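Local coordinates for putative 6-phosphogluconolactonase (Neisseria gonorrhoeae, PDB 3LHI), which probably hydrolyses 6-phosphogluconolactone to 6-phosphogluconate, the second step of the oxidative branch of the pentose phosphate pathway, at residues L84-L89 / V103-T108. Numbering follows the deposited sequence. Where two conformers were deposited one is given.
Sequences LVREYL and VEDGKT. With EDO (1,2-ethanediol), chain C.
A bidentate, end-on salt bridge between Arg-86 and Asp-105 ties helix 81-88 of this Rossmann-like domain, of the glucosamine-6-phosphate isomerase/6-phosphogluconolactonase family, to the loop running from strand 98-99 to helix 114-124. The evidence is a pair of matched bonds: Arg-86 NH1 donates to Asp-105 OD1 at 2.9 Å, and Arg-86 NH2 to Asp-105 OD2, also at 2.9 Å. Both bend moderately, with N-H...O angles just under 160°. Each oxygen is met on its syn side and lies near the guanidinium plane, but the two flat groups are twisted 42° against each other, and NH1 consequently reaches OD1 from outside the carboxylate plane.

The backbones remain well apart, with 12.2 Å between the CA atoms of Arg-86 and Asp-105, so the link is made by side chains alone. Arg-86 spans most of that gap because its chain is extended from CG to NE, carrying the guanidinium directly at the oncoming carboxylate. Asp-105 occupies the second position of a type II turn from Glu-104 to Lys-107, with Gly-106 following at positive phi. Asp-105 OD1 also hydrogen-bonds Thr-75 OG1, while the guanidinium makes a cation-pi contact with Trp-99; these partners probably restrict the rotation of the paired groups. The contact lies at the surface, where solvent would be expected to screen the charges. Further round the helix, an ethanediol, probably from the crystallisation liquor, hydrogen-bonds through its O2 to Glu-87 OE1 at 2.7 Å.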
loop_
_atom_site.group_PDB
_atom_site.type_symbol
_atom_site.label_atom_id
_atom_site.label_comp_id
_atom_site.label_asym_id
_atom_site.label_seq_id
_atom_site.Cartn_x
_atom_site.Cartn_y
_atom_site.Cartn_z
ATOM N N LEU A 84 11.808 0.887 -5.613
ATOM C CA LEU A 84 10.789 0.472 -6.584
ATOM C C LEU A 84 10.033 1.674 -7.072
ATOM O O LEU A 84 10.007 1.920 -8.280
ATOM C CB LEU A 84 9.798 -0.536 -5.973
ATOM C CG LEU A 84 8.647 -0.936 -6.878
ATOM C CD1 LEU A 84 9.146 -2.025 -7.849
ATOM C CD2 LEU A 84 7.439 -1.365 -5.965
ATOM N N VAL A 85 9.411 2.400 -6.126
ATOM C CA VAL A 85 8.570 3.522 -6.420
ATOM C C VAL A 85 9.357 4.643 -7.135
ATOM O O VAL A 85 8.842 5.284 -8.070
ATOM C CB VAL A 85 7.841 4.000 -5.156
ATOM C CG1 VAL A 85 7.128 5.324 -5.366
ATOM C CG2 VAL A 85 6.851 2.915 -4.708
ATOM N N ARG A 86 10.595 4.865 -6.742
ATOM C CA ARG A 86 11.425 5.835 -7.422
ATOM C C ARG A 86 11.665 5.418 -8.875
ATOM O O ARG A 86 11.648 6.270 -9.752
ATOM C CB ARG A 86 12.716 6.048 -6.674
ATOM C CG ARG A 86 12.490 6.944 -5.465
ATOM C CD ARG A 86 13.716 6.977 -4.542
ATOM N NE ARG A 86 13.524 7.961 -3.490
ATOM C CZ ARG A 86 14.302 8.084 -2.429
ATOM N NH1 ARG A 86 15.268 7.243 -2.220
ATOM N NH2 ARG A 86 14.091 9.087 -1.570
ATOM N N GLU A 87 11.850 4.135 -9.121
ATOM C CA GLU A 87 12.153 3.653 -10.481
ATOM C C GLU A 87 10.905 3.798 -11.359
ATOM O O GLU A 87 11.025 4.193 -12.518
ATOM C CB GLU A 87 12.624 2.209 -10.459
ATOM C CG GLU A 87 12.903 1.624 -11.855
ATOM C CD GLU A 87 13.670 0.332 -11.890
ATOM O OE1 GLU A 87 13.875 -0.313 -10.836
ATOM O OE2 GLU A 87 14.098 -0.024 -13.006
ATOM N N TYR A 88 9.731 3.429 -10.860
ATOM C CA TYR A 88 8.588 3.249 -11.722
ATOM C C TYR A 88 7.476 4.247 -11.606
ATOM O O TYR A 88 6.670 4.347 -12.510
ATOM C CB TYR A 88 8.057 1.829 -11.562
ATOM C CG TYR A 88 8.998 0.690 -11.938
ATOM C CD1 TYR A 88 9.258 0.383 -13.263
ATOM C CD2 TYR A 88 9.566 -0.118 -10.960
ATOM C CE1 TYR A 88 10.035 -0.678 -13.592
ATOM C CE2 TYR A 88 10.349 -1.188 -11.303
ATOM C CZ TYR A 88 10.529 -1.480 -12.626
ATOM O OH TYR A 88 11.292 -2.618 -12.928
ATOM N N LEU A 89 7.370 4.945 -10.475
ATOM C CA LEU A 89 6.286 5.905 -10.263
ATOM C C LEU A 89 6.740 7.359 -10.256
ATOM O O LEU A 89 6.050 8.187 -10.828
ATOM C CB LEU A 89 5.566 5.571 -8.929
ATOM C CG LEU A 89 4.369 6.508 -8.578
ATOM C CD1 LEU A 89 3.280 6.571 -9.671
ATOM C CD2 LEU A 89 3.757 6.025 -7.207
ATOM N N VAL A 103 11.744 4.846 5.268
ATOM C CA VAL A 103 13.143 4.567 5.654
ATOM C C VAL A 103 13.963 5.756 5.183
ATOM O O VAL A 103 13.791 6.270 4.051
ATOM C CB VAL A 103 13.658 3.241 4.981
ATOM C CG1 VAL A 103 15.148 3.027 5.219
ATOM C CG2 VAL A 103 12.914 2.059 5.578
ATOM N N GLU A 104 14.885 6.213 6.042
ATOM C CA GLU A 104 15.721 7.366 5.747
ATOM C C GLU A 104 16.783 7.034 4.710
ATOM O O GLU A 104 17.484 6.029 4.859
ATOM C CB GLU A 104 16.380 7.827 7.067
ATOM C CG GLU A 104 17.024 9.186 6.981
ATOM C CD GLU A 104 17.481 9.739 8.324
ATOM O OE1 GLU A 104 17.373 9.015 9.333
ATOM O OE2 GLU A 104 17.930 10.904 8.305
ATOM N N ASP A 105 16.925 7.889 3.706
ATOM C CA ASP A 105 17.997 7.752 2.717
ATOM C C ASP A 105 19.371 7.889 3.378
ATOM O O ASP A 105 19.533 8.675 4.322
ATOM C CB ASP A 105 17.884 8.819 1.630
ATOM C CG ASP A 105 16.687 8.648 0.723
ATOM O OD1 ASP A 105 16.269 7.479 0.493
ATOM O OD2 ASP A 105 16.223 9.693 0.225
ATOM N N GLY A 106 20.341 7.152 2.865
ATOM C CA GLY A 106 21.719 7.277 3.319
ATOM C C GLY A 106 22.106 6.417 4.488
ATOM O O GLY A 106 23.270 6.378 4.876
ATOM N N LYS A 107 21.146 5.719 5.055
ATOM C CA LYS A 107 21.413 4.805 6.136
ATOM C C LYS A 107 21.696 3.404 5.637
ATOM O O LYS A 107 20.961 2.872 4.811
ATOM C CB LYS A 107 20.226 4.787 7.102
ATOM C CG LYS A 107 19.907 6.135 7.702
ATOM C CD LYS A 107 21.019 6.659 8.623
ATOM C CE LYS A 107 20.565 7.920 9.335
ATOM N NZ LYS A 107 21.692 8.665 9.876
ATOM N N THR A 108 22.769 2.798 6.126
ATOM C CA THR A 108 23.149 1.466 5.712
ATOM C C THR A 108 22.514 0.432 6.668
ATOM O O THR A 108 21.880 0.829 7.650
ATOM C CB THR A 108 24.686 1.380 5.636
ATOM O OG1 THR A 108 25.244 1.509 6.947
ATOM C CG2 THR A 108 25.241 2.539 4.764
HETATM C C1 EDO C . 15.080 -1.850 -6.875
HETATM O O1 EDO C . 15.113 -3.210 -7.411
HETATM C C2 EDO C . 14.444 -0.789 -7.793
HETATM O O2 EDO C . 13.188 -1.198 -8.376
#